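Local coordinates for protein alpha-1,2-mannosyltransferase (Ktr4), putative (Neosartorya fumigata, PDB 7BOP) that is a putative fungal glycosyltransferase of the GT-A fold, modelled with GDP and a manganese ion, at residues L234-Y248 and E294-A306. Sequence-based numbering, arbitrary orientation.
Sequences LWPETKKFLAANPSY and EQYDAYFNHLDRA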
ATOM      1  N   LEU A 234      10.196  15.744  -2.632  1.00 29.96           N
ATOM      2  CA  LEU A 234       8.852  15.254  -2.970  1.00 29.87           C
ATOM      3  C   LEU A 234       7.785  16.283  -2.619  1.00 29.01           C
ATOM      4  O   LEU A 234       6.951  16.621  -3.460  1.00 29.07           O
ATOM      5  CB  LEU A 234       8.560  13.914  -2.280  1.00 29.88           C
ATOM      6  CG  LEU A 234       7.191  13.276  -2.535  1.00 30.15           C
ATOM      7  CD1 LEU A 234       6.901  13.172  -4.032  1.00 30.53           C
ATOM      8  CD2 LEU A 234       7.154  11.905  -1.876  1.00 30.10           C
ATOM      9  N   TRP A 235       7.826  16.809  -1.400  1.00 28.84           N
ATOM     10  CA  TRP A 235       6.840  17.807  -0.982  1.00 29.82           C
ATOM     11  C   TRP A 235       6.997  19.145  -1.718  1.00 31.02           C
ATOM     12  O   TRP A 235       5.989  19.726  -2.158  1.00 31.19           O
ATOM     13  CB  TRP A 235       6.825  17.991   0.537  1.00 29.51           C
ATOM     14  CG  TRP A 235       5.663  18.804   1.028  1.00 29.88           C
ATOM     15  CD1 TRP A 235       5.710  20.037   1.598  1.00 31.07           C
ATOM     16  CD2 TRP A 235       4.282  18.448   0.965  1.00 30.92           C
ATOM     17  NE1 TRP A 235       4.448  20.474   1.903  1.00 31.30           N
ATOM     18  CE2 TRP A 235       3.549  19.519   1.519  1.00 31.39           C
ATOM     19  CE3 TRP A 235       3.590  17.320   0.506  1.00 31.08           C
ATOM     20  CZ2 TRP A 235       2.160  19.495   1.627  1.00 30.89           C
ATOM     21  CZ3 TRP A 235       2.216  17.299   0.610  1.00 30.21           C
ATOM     22  CH2 TRP A 235       1.512  18.379   1.166  1.00 31.81           C
ATOM     23  N   PRO A 236       8.247  19.641  -1.861  1.00 31.38           N
ATOM     24  CA  PRO A 236       8.435  20.813  -2.717  1.00 31.52           C
ATOM     25  C   PRO A 236       7.847  20.642  -4.129  1.00 31.41           C
ATOM     26  O   PRO A 236       7.165  21.545  -4.611  1.00 31.89           O
ATOM     27  CB  PRO A 236       9.948  20.971  -2.748  1.00 30.12           C
ATOM     28  CG  PRO A 236      10.356  20.555  -1.369  1.00 31.38           C
ATOM     29  CD  PRO A 236       9.440  19.401  -1.020  1.00 32.06           C
ATOM     30  N   GLU A 237       8.078  19.492  -4.757  1.00 31.97           N
ATOM     31  CA  GLU A 237       7.523  19.223  -6.092  1.00 32.93           C
ATOM     32  C   GLU A 237       6.004  19.119  -6.072  1.00 32.25           C
ATOM     33  O   GLU A 237       5.327  19.614  -6.980  1.00 31.60           O
ATOM     34  CB  GLU A 237       8.139  17.968  -6.712  1.00 33.36           C
ATOM     35  CG  GLU A 237       9.589  18.136  -7.145  1.00 35.96           C
ATOM     36  CD  GLU A 237       9.790  19.130  -8.286  1.00 40.51           C
ATOM     37  OE1 GLU A 237       8.790  19.541  -8.937  1.00 40.77           O
ATOM     38  OE2 GLU A 237      10.963  19.494  -8.543  1.00 42.50           O
ATOM     39  N   THR A 238       5.465  18.508  -5.020  1.00 31.71           N
ATOM     40  CA  THR A 238       4.012  18.438  -4.812  1.00 31.62           C
ATOM     41  C   THR A 238       3.377  19.837  -4.731  1.00 32.96           C
ATOM     42  O   THR A 238       2.350  20.108  -5.372  1.00 30.23           O
ATOM     43  CB  THR A 238       3.692  17.606  -3.547  1.00 31.03           C
ATOM     44  OG1 THR A 238       4.223  16.275  -3.705  1.00 30.06           O
ATOM     45  CG2 THR A 238       2.186  17.544  -3.274  1.00 31.97           C
ATOM     46  N   LYS A 239       3.986  20.714  -3.937  1.00 31.78           N
ATOM     47  CA  LYS A 239       3.501  22.097  -3.821  1.00 34.34           C
ATOM     48  C   LYS A 239       3.531  22.860  -5.154  1.00 33.53           C
ATOM     49  O   LYS A 239       2.633  23.660  -5.417  1.00 33.89           O
ATOM     50  CB  LYS A 239       4.277  22.865  -2.757  1.00 35.49           C
ATOM     51  CG  LYS A 239       3.905  22.470  -1.334  1.00 38.42           C
ATOM     52  CD  LYS A 239       4.931  22.985  -0.325  1.00 40.45           C
ATOM     53  CE  LYS A 239       4.895  24.477  -0.181  1.00 42.34           C
ATOM     54  NZ  LYS A 239       5.890  24.952   0.803  1.00 41.95           N
ATOM     55  N   LYS A 240       4.552  22.606  -5.972  1.00 32.25           N
ATOM     56  CA  LYS A 240       4.627  23.162  -7.326  1.00 35.03           C
ATOM     57  C   LYS A 240       3.452  22.688  -8.189  1.00 34.89           C
ATOM     58  O   LYS A 240       2.787  23.490  -8.853  1.00 32.77           O
ATOM     59  CB  LYS A 240       5.958  22.796  -7.998  1.00 34.53           C
ATOM     60  CG  LYS A 240       7.165  23.514  -7.392  1.00 34.52           C
ATOM     61  CD  LYS A 240       8.478  22.878  -7.791  1.00 34.28           C
ATOM     62  CE  LYS A 240       8.770  23.019  -9.275  1.00 34.24           C
ATOM     63  NZ  LYS A 240      10.067  22.388  -9.654  1.00 35.43           N
ATOM     64  N   PHE A 241       3.188  21.385  -8.151  1.00 33.64           N
ATOM     65  CA  PHE A 241       2.043  20.820  -8.846  1.00 32.93           C
ATOM     66  C   PHE A 241       0.718  21.452  -8.405  1.00 33.66           C
ATOM     67  O   PHE A 241      -0.127  21.799  -9.251  1.00 32.85           O
ATOM     68  CB  PHE A 241       1.997  19.308  -8.637  1.00 33.70           C
ATOM     69  CG  PHE A 241       0.842  18.651  -9.315  1.00 33.41           C
ATOM     70  CD1 PHE A 241       0.848  18.485 -10.690  1.00 34.16           C
ATOM     71  CD2 PHE A 241      -0.264  18.227  -8.585  1.00 34.48           C
ATOM     72  CE1 PHE A 241      -0.221  17.886 -11.333  1.00 34.88           C
ATOM     73  CE2 PHE A 241      -1.344  17.639  -9.224  1.00 36.17           C
ATOM     74  CZ  PHE A 241      -1.315  17.456 -10.601  1.00 35.17           C
ATOM     75  N   LEU A 242       0.537  21.602  -7.092  1.00 31.51           N
ATOM     76  CA  LEU A 242      -0.685  22.195  -6.557  1.00 32.91           C
ATOM     77  C   LEU A 242      -0.857  23.655  -6.979  1.00 34.20           C
ATOM     78  O   LEU A 242      -1.967  24.061  -7.318  1.00 34.21           O
ATOM     79  CB  LEU A 242      -0.754  22.089  -5.030  1.00 34.14           C
ATOM     80  CG  LEU A 242      -0.936  20.700  -4.411  1.00 34.79           C
ATOM     81  CD1 LEU A 242      -0.751  20.789  -2.913  1.00 35.25           C
ATOM     82  CD2 LEU A 242      -2.297  20.104  -4.736  1.00 36.87           C
ATOM     83  N   ALA A 243       0.227  24.429  -6.971  1.00 33.63           N
ATOM     84  CA  ALA A 243       0.177  25.835  -7.410  1.00 34.63           C
ATOM     85  C   ALA A 243      -0.237  25.961  -8.882  1.00 34.80           C
ATOM     86  O   ALA A 243      -0.943  26.898  -9.246  1.00 37.01           O
ATOM     87  CB  ALA A 243       1.512  26.522  -7.165  1.00 34.23           C
ATOM     88  N   ALA A 244       0.190  25.010  -9.706  1.00 35.78           N
ATOM     89  CA  ALA A 244      -0.219  24.937 -11.108  1.00 37.26           C
ATOM     90  C   ALA A 244      -1.641  24.393 -11.328  1.00 39.86           C
ATOM     91  O   ALA A 244      -2.219  24.615 -12.393  1.00 38.71           O
ATOM     92  CB  ALA A 244       0.780  24.104 -11.895  1.00 37.06           C
ATOM     93  N   ASN A 245      -2.192  23.679 -10.343  1.00 39.02           N
ATOM     94  CA  ASN A 245      -3.522  23.053 -10.456  1.00 37.87           C
ATOM     95  C   ASN A 245      -4.370  23.274  -9.192  1.00 36.53           C
ATOM     96  O   ASN A 245      -4.690  22.324  -8.483  1.00 36.40           O
ATOM     97  CB  ASN A 245      -3.354  21.555 -10.740  1.00 37.29           C
ATOM     98  CG  ASN A 245      -2.536  21.281 -11.989  1.00 37.53           C
ATOM     99  OD1 ASN A 245      -3.071  21.238 -13.092  1.00 39.68           O
ATOM    100  ND2 ASN A 245      -1.235  21.080 -11.821  1.00 36.71           N
ATOM    101  N   PRO A 246      -4.742  24.532  -8.902  1.00 37.71           N
ATOM    102  CA  PRO A 246      -5.426  24.835  -7.640  1.00 40.12           C
ATOM    103  C   PRO A 246      -6.828  24.239  -7.465  1.00 39.87           C
ATOM    104  O   PRO A 246      -7.293  24.135  -6.333  1.00 43.37           O
ATOM    105  CB  PRO A 246      -5.482  26.379  -7.615  1.00 41.24           C
ATOM    106  CG  PRO A 246      -5.266  26.807  -9.026  1.00 42.17           C
ATOM    107  CD  PRO A 246      -4.411  25.755  -9.663  1.00 42.27           C
ATOM    108  N   SER A 247      -7.488  23.834  -8.548  1.00 37.70           N
ATOM    109  CA  SER A 247      -8.794  23.194  -8.433  1.00 38.79           C
ATOM    110  C   SER A 247      -8.713  21.714  -8.031  1.00 37.64           C
ATOM    111  O   SER A 247      -9.733  21.117  -7.720  1.00 37.73           O
ATOM    112  CB  SER A 247      -9.574  23.323  -9.749  1.00 38.61           C
ATOM    113  OG  SER A 247      -8.994  22.539 -10.776  1.00 39.64           O
ATOM    114  N   TYR A 248      -7.524  21.117  -8.060  1.00 36.99           N
ATOM    115  CA  TYR A 248      -7.391  19.685  -7.778  1.00 36.52           C
ATOM    116  C   TYR A 248      -7.518  19.302  -6.300  1.00 36.31           C
ATOM    117  O   TYR A 248      -7.983  18.212  -6.002  1.00 37.54           O
ATOM    118  CB  TYR A 248      -6.072  19.163  -8.344  1.00 35.96           C
ATOM    119  CG  TYR A 248      -6.018  18.987  -9.849  1.00 36.49           C
ATOM    120  CD1 TYR A 248      -7.053  19.438 -10.705  1.00 38.46           C
ATOM    121  CD2 TYR A 248      -4.915  18.380 -10.429  1.00 36.07           C
ATOM    122  CE1 TYR A 248      -6.972  19.258 -12.079  1.00 37.64           C
ATOM    123  CE2 TYR A 248      -4.820  18.210 -11.796  1.00 38.15           C
ATOM    124  CZ  TYR A 248      -5.848  18.649 -12.616  1.00 39.28           C
ATOM    125  OH  TYR A 248      -5.737  18.457 -13.967  1.00 39.77           O
ATOM    126  N   GLU A 294      -7.983  12.081 -13.426  1.00 34.25           N
ATOM    127  CA  GLU A 294      -7.257  13.254 -13.894  1.00 36.48           C
ATOM    128  C   GLU A 294      -6.252  13.749 -12.862  1.00 33.66           C
ATOM    129  O   GLU A 294      -5.097  13.982 -13.185  1.00 32.71           O
ATOM    130  CB  GLU A 294      -8.235  14.397 -14.213  1.00 38.32           C
ATOM    131  CG  GLU A 294      -7.568  15.635 -14.804  1.00 42.15           C
ATOM    132  CD  GLU A 294      -8.516  16.820 -14.998  1.00 45.01           C
ATOM    133  OE1 GLU A 294      -9.752  16.632 -15.009  1.00 47.07           O
ATOM    134  OE2 GLU A 294      -8.010  17.956 -15.125  1.00 46.51           O
ATOM    135  N   GLN A 295      -6.712  13.912 -11.634  1.00 33.35           N
ATOM    136  CA  GLN A 295      -5.921  14.562 -10.595  1.00 34.66           C
ATOM    137  C   GLN A 295      -4.699  13.721 -10.238  1.00 33.73           C
ATOM    138  O   GLN A 295      -3.561  14.187 -10.380  1.00 33.54           O
ATOM    139  CB  GLN A 295      -6.761  14.842  -9.350  1.00 37.46           C
ATOM    140  CG  GLN A 295      -7.830  15.914  -9.540  1.00 39.78           C
ATOM    141  CD  GLN A 295      -9.102  15.407 -10.203  1.00 45.36           C
ATOM    142  OE1 GLN A 295      -9.320  14.201 -10.350  1.00 41.50           O
ATOM    143  NE2 GLN A 295      -9.941  16.342 -10.640  1.00 50.25           N
ATOM    144  N   TYR A 296      -4.928  12.486  -9.801  1.00 32.05           N
ATOM    145  CA  TYR A 296      -3.817  11.632  -9.395  1.00 30.94           C
ATOM    146  C   TYR A 296      -2.845  11.389 -10.539  1.00 31.84           C
ATOM    147  O   TYR A 296      -1.625  11.466 -10.352  1.00 31.08           O
ATOM    148  CB  TYR A 296      -4.253  10.287  -8.803  1.00 30.56           C
ATOM    149  CG  TYR A 296      -3.026   9.502  -8.392  1.00 29.78           C
ATOM    150  CD1 TYR A 296      -2.384   8.660  -9.300  1.00 29.53           C
ATOM    151  CD2 TYR A 296      -2.447   9.685  -7.133  1.00 29.86           C
ATOM    152  CE1 TYR A 296      -1.220   7.992  -8.964  1.00 28.73           C
ATOM    153  CE2 TYR A 296      -1.285   9.011  -6.781  1.00 29.26           C
ATOM    154  CZ  TYR A 296      -0.684   8.164  -7.699  1.00 28.87           C
ATOM    155  OH  TYR A 296       0.467   7.502  -7.378  1.00 29.12           O
ATOM    156  N   ASP A 297      -3.362  11.055 -11.714  1.00 31.65           N
ATOM    157  CA  ASP A 297      -2.473  10.717 -12.806  1.00 32.51           C
ATOM    158  C   ASP A 297      -1.659  11.920 -13.281  1.00 31.97           C
ATOM    159  O   ASP A 297      -0.513  11.753 -13.668  1.00 30.95           O
ATOM    160  CB  ASP A 297      -3.222  10.089 -13.974  1.00 34.33           C
ATOM    161  CG  ASP A 297      -2.303   9.345 -14.907  1.00 34.66           C
ATOM    162  OD1 ASP A 297      -1.454   8.548 -14.440  1.00 35.45           O
ATOM    163  OD2 ASP A 297      -2.422   9.561 -16.119  1.00 38.19           O
ATOM    164  N   ALA A 298      -2.244  13.118 -13.259  1.00 32.21           N
ATOM    165  CA  ALA A 298      -1.479  14.344 -13.551  1.00 32.76           C
ATOM    166  C   ALA A 298      -0.362  14.546 -12.515  1.00 32.07           C
ATOM    167  O   ALA A 298       0.753  14.931 -12.870  1.00 31.30           O
ATOM    168  CB  ALA A 298      -2.391  15.561 -13.590  1.00 33.24           C
ATOM    169  N   TYR A 299      -0.672  14.269 -11.248  1.00 32.05           N
ATOM    170  CA  TYR A 299       0.318  14.309 -10.164  1.00 31.03           C
ATOM    171  C   TYR A 299       1.452  13.336 -10.438  1.00 30.83           C
ATOM    172  O   TYR A 299       2.631  13.714 -10.367  1.00 30.20           O
ATOM    173  CB  TYR A 299      -0.350  14.020  -8.815  1.00 30.76           C
ATOM    174  CG  TYR A 299       0.591  13.972  -7.627  1.00 30.96           C
ATOM    175  CD1 TYR A 299       1.389  15.070  -7.303  1.00 32.14           C
ATOM    176  CD2 TYR A 299       0.665  12.841  -6.806  1.00 32.00           C
ATOM    177  CE1 TYR A 299       2.245  15.036  -6.209  1.00 32.09           C
ATOM    178  CE2 TYR A 299       1.519  12.805  -5.704  1.00 30.18           C
ATOM    179  CZ  TYR A 299       2.302  13.901  -5.410  1.00 30.60           C
ATOM    180  OH  TYR A 299       3.156  13.877  -4.319  1.00 31.09           O
ATOM    181  N   PHE A 300       1.117  12.093 -10.793  1.00 31.13           N
ATOM    182  CA  PHE A 300       2.155  11.129 -11.110  1.00 31.90           C
ATOM    183  C   PHE A 300       3.051  11.628 -12.249  1.00 33.34           C
ATOM    184  O   PHE A 300       4.273  11.573 -12.147  1.00 32.44           O
ATOM    185  CB  PHE A 300       1.621   9.735 -11.466  1.00 32.25           C
ATOM    186  CG  PHE A 300       2.665   8.883 -12.107  1.00 31.87           C
ATOM    187  CD1 PHE A 300       3.698   8.357 -11.342  1.00 33.22           C
ATOM    188  CD2 PHE A 300       2.699   8.715 -13.489  1.00 33.38           C
ATOM    189  CE1 PHE A 300       4.713   7.616 -11.929  1.00 33.11           C
ATOM    190  CE2 PHE A 300       3.716   7.973 -14.085  1.00 33.70           C
ATOM    191  CZ  PHE A 300       4.723   7.424 -13.302  1.00 34.01           C
ATOM    192  N   ASN A 301       2.443  12.100 -13.339  1.00 33.54           N
ATOM    193  CA  ASN A 301       3.226  12.556 -14.487  1.00 34.03           C
ATOM    194  C   ASN A 301       4.127  13.733 -14.150  1.00 32.32           C
ATOM    195  O   ASN A 301       5.250  13.789 -14.640  1.00 32.53           O
ATOM    196  CB  ASN A 301       2.340  12.879 -15.688  1.00 35.50           C
ATOM    197  CG  ASN A 301       1.764  11.634 -16.324  1.00 36.97           C
ATOM    198  OD1 ASN A 301       2.458  10.634 -16.491  1.00 38.45           O
ATOM    199  ND2 ASN A 301       0.495  11.687 -16.684  1.00 39.47           N
ATOM    200  N   HIS A 302       3.641  14.649 -13.317  1.00 31.75           N
ATOM    201  CA  HIS A 302       4.473  15.730 -12.797  1.00 32.84           C
ATOM    202  C   HIS A 302       5.716  15.188 -12.067  1.00 32.14           C
ATOM    203  O   HIS A 302       6.853  15.603 -12.339  1.00 31.44           O
ATOM    204  CB  HIS A 302       3.660  16.606 -11.848  1.00 34.61           C
ATOM    205  CG  HIS A 302       4.444  17.727 -11.251  1.00 36.76           C
ATOM    206  ND1 HIS A 302       5.202  17.582 -10.108  1.00 39.50           N
ATOM    207  CD2 HIS A 302       4.613  19.004 -11.655  1.00 37.00           C
ATOM    208  CE1 HIS A 302       5.801  18.726  -9.834  1.00 38.06           C
ATOM    209  NE2 HIS A 302       5.455  19.609 -10.752  1.00 40.22           N
ATOM    210  N   LEU A 303       5.497  14.252 -11.151  1.00 31.11           N
ATOM    211  CA  LEU A 303       6.607  13.626 -10.410  1.00 31.50           C
ATOM    212  C   LEU A 303       7.558  12.876 -11.347  1.00 32.02           C
ATOM    213  O   LEU A 303       8.786  12.898 -11.172  1.00 31.96           O
ATOM    214  CB  LEU A 303       6.067  12.672  -9.347  1.00 31.00           C
ATOM    215  CG  LEU A 303       5.224  13.263  -8.217  1.00 30.85           C
ATOM    216  CD1 LEU A 303       4.853  12.123  -7.272  1.00 30.45           C
ATOM    217  CD2 LEU A 303       5.922  14.399  -7.460  1.00 31.76           C
ATOM    218  N   ASP A 304       6.982  12.227 -12.354  1.00 32.16           N
ATOM    219  CA  ASP A 304       7.759  11.467 -13.344  1.00 33.72           C
ATOM    220  C   ASP A 304       8.732  12.370 -14.124  1.00 34.11           C
ATOM    221  O   ASP A 304       9.898  12.015 -14.329  1.00 32.78           O
ATOM    222  CB  ASP A 304       6.802  10.749 -14.319  1.00 34.11           C
ATOM    223  CG  ASP A 304       7.401   9.490 -14.925  1.00 35.61           C
ATOM    224  OD1 ASP A 304       8.308   8.891 -14.323  1.00 34.89           O
ATOM    225  OD2 ASP A 304       6.952   9.068 -16.013  1.00 36.01           O
ATOM    226  N   ARG A 305       8.236  13.535 -14.540  1.00 34.86           N
ATOM    227  CA  ARG A 305       9.055  14.539 -15.224  1.00 37.47           C
ATOM    228  C   ARG A 305      10.064  15.233 -14.295  1.00 36.43           C
ATOM    229  O   ARG A 305      11.127  15.645 -14.751  1.00 35.64           O
ATOM    230  CB  ARG A 305       8.165  15.577 -15.921  1.00 39.54           C
ATOM    231  CG  ARG A 305       7.295  14.977 -17.022  1.00 44.92           C
ATOM    232  CD  ARG A 305       6.506  16.035 -17.784  1.00 51.17           C
ATOM    233  NE  ARG A 305       5.591  16.841 -16.949  1.00 56.97           N
ATOM    234  CZ  ARG A 305       4.278  16.615 -16.753  1.00 56.84           C
ATOM    235  NH1 ARG A 305       3.636  15.589 -17.321  1.00 60.44           N
ATOM    236  NH2 ARG A 305       3.589  17.433 -15.968  1.00 54.50           N
ATOM    237  N   ALA A 306       9.731  15.372 -13.010  1.00 34.38           N
ATOM    238  CA  ALA A 306      10.654  15.953 -12.025  1.00 35.85           C
ATOM    239  C   ALA A 306      11.888  15.091 -11.767  1.00 34.92           C
ATOM    240  O   ALA A 306      12.911  15.623 -11.378  1.00 36.32           O
ATOM    241  CB  ALA A 306       9.941  16.249 -10.710  1.00 36.16           C
TER
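Tyr299 and Thr238 join two helices of this GT-A-fold chain, 234-244 and 294-306. The helix axes come within 10.1 Å and run at 127° to each other. Tyr299 OH donates to Thr238 OG1 at 2.7 Å, and Thr238 OG1 donates in turn to Leu234 O at 2.8 Å. The threonine oxygen thus both accepts and donates. It lies in the plane of the Tyr299 ring, at its edge. Leu234 O also takes the backbone N-H of Thr238, and Thr238 OG1 stands above its carbonyl plane. Leu326 and Ile322 of helix 316-327 touch this pair.

Phe241, Tyr299 and His302 form an aromatic cluster. Phe241 has CG anti to the backbone N (chi1 180°), which lays the ring over Tyr299 CA in a CH-pi contact. Asn245 ND2 sits over the opposite face and donates to Phe241 O at 2.9 Å. Phe241 CB in turn rests over the centre of the His302 ring. As modelled, His302 ND1 is buried without a partner, and His302 CE1 lies 3.0 Å from Glu237 O, a short approach that leaves the ring flip uncertain. Glu237 OE1 is paired with Lys240 NZ in a salt bridge.

At the other end, Gln295 CG packs on one face of Tyr248. Tyr248 OH donates to Glu294 OE2 at 2.6 Å, reaching the anti side of the carboxylate, somewhat out of its plane, with ring and carboxylate planes 89° apart.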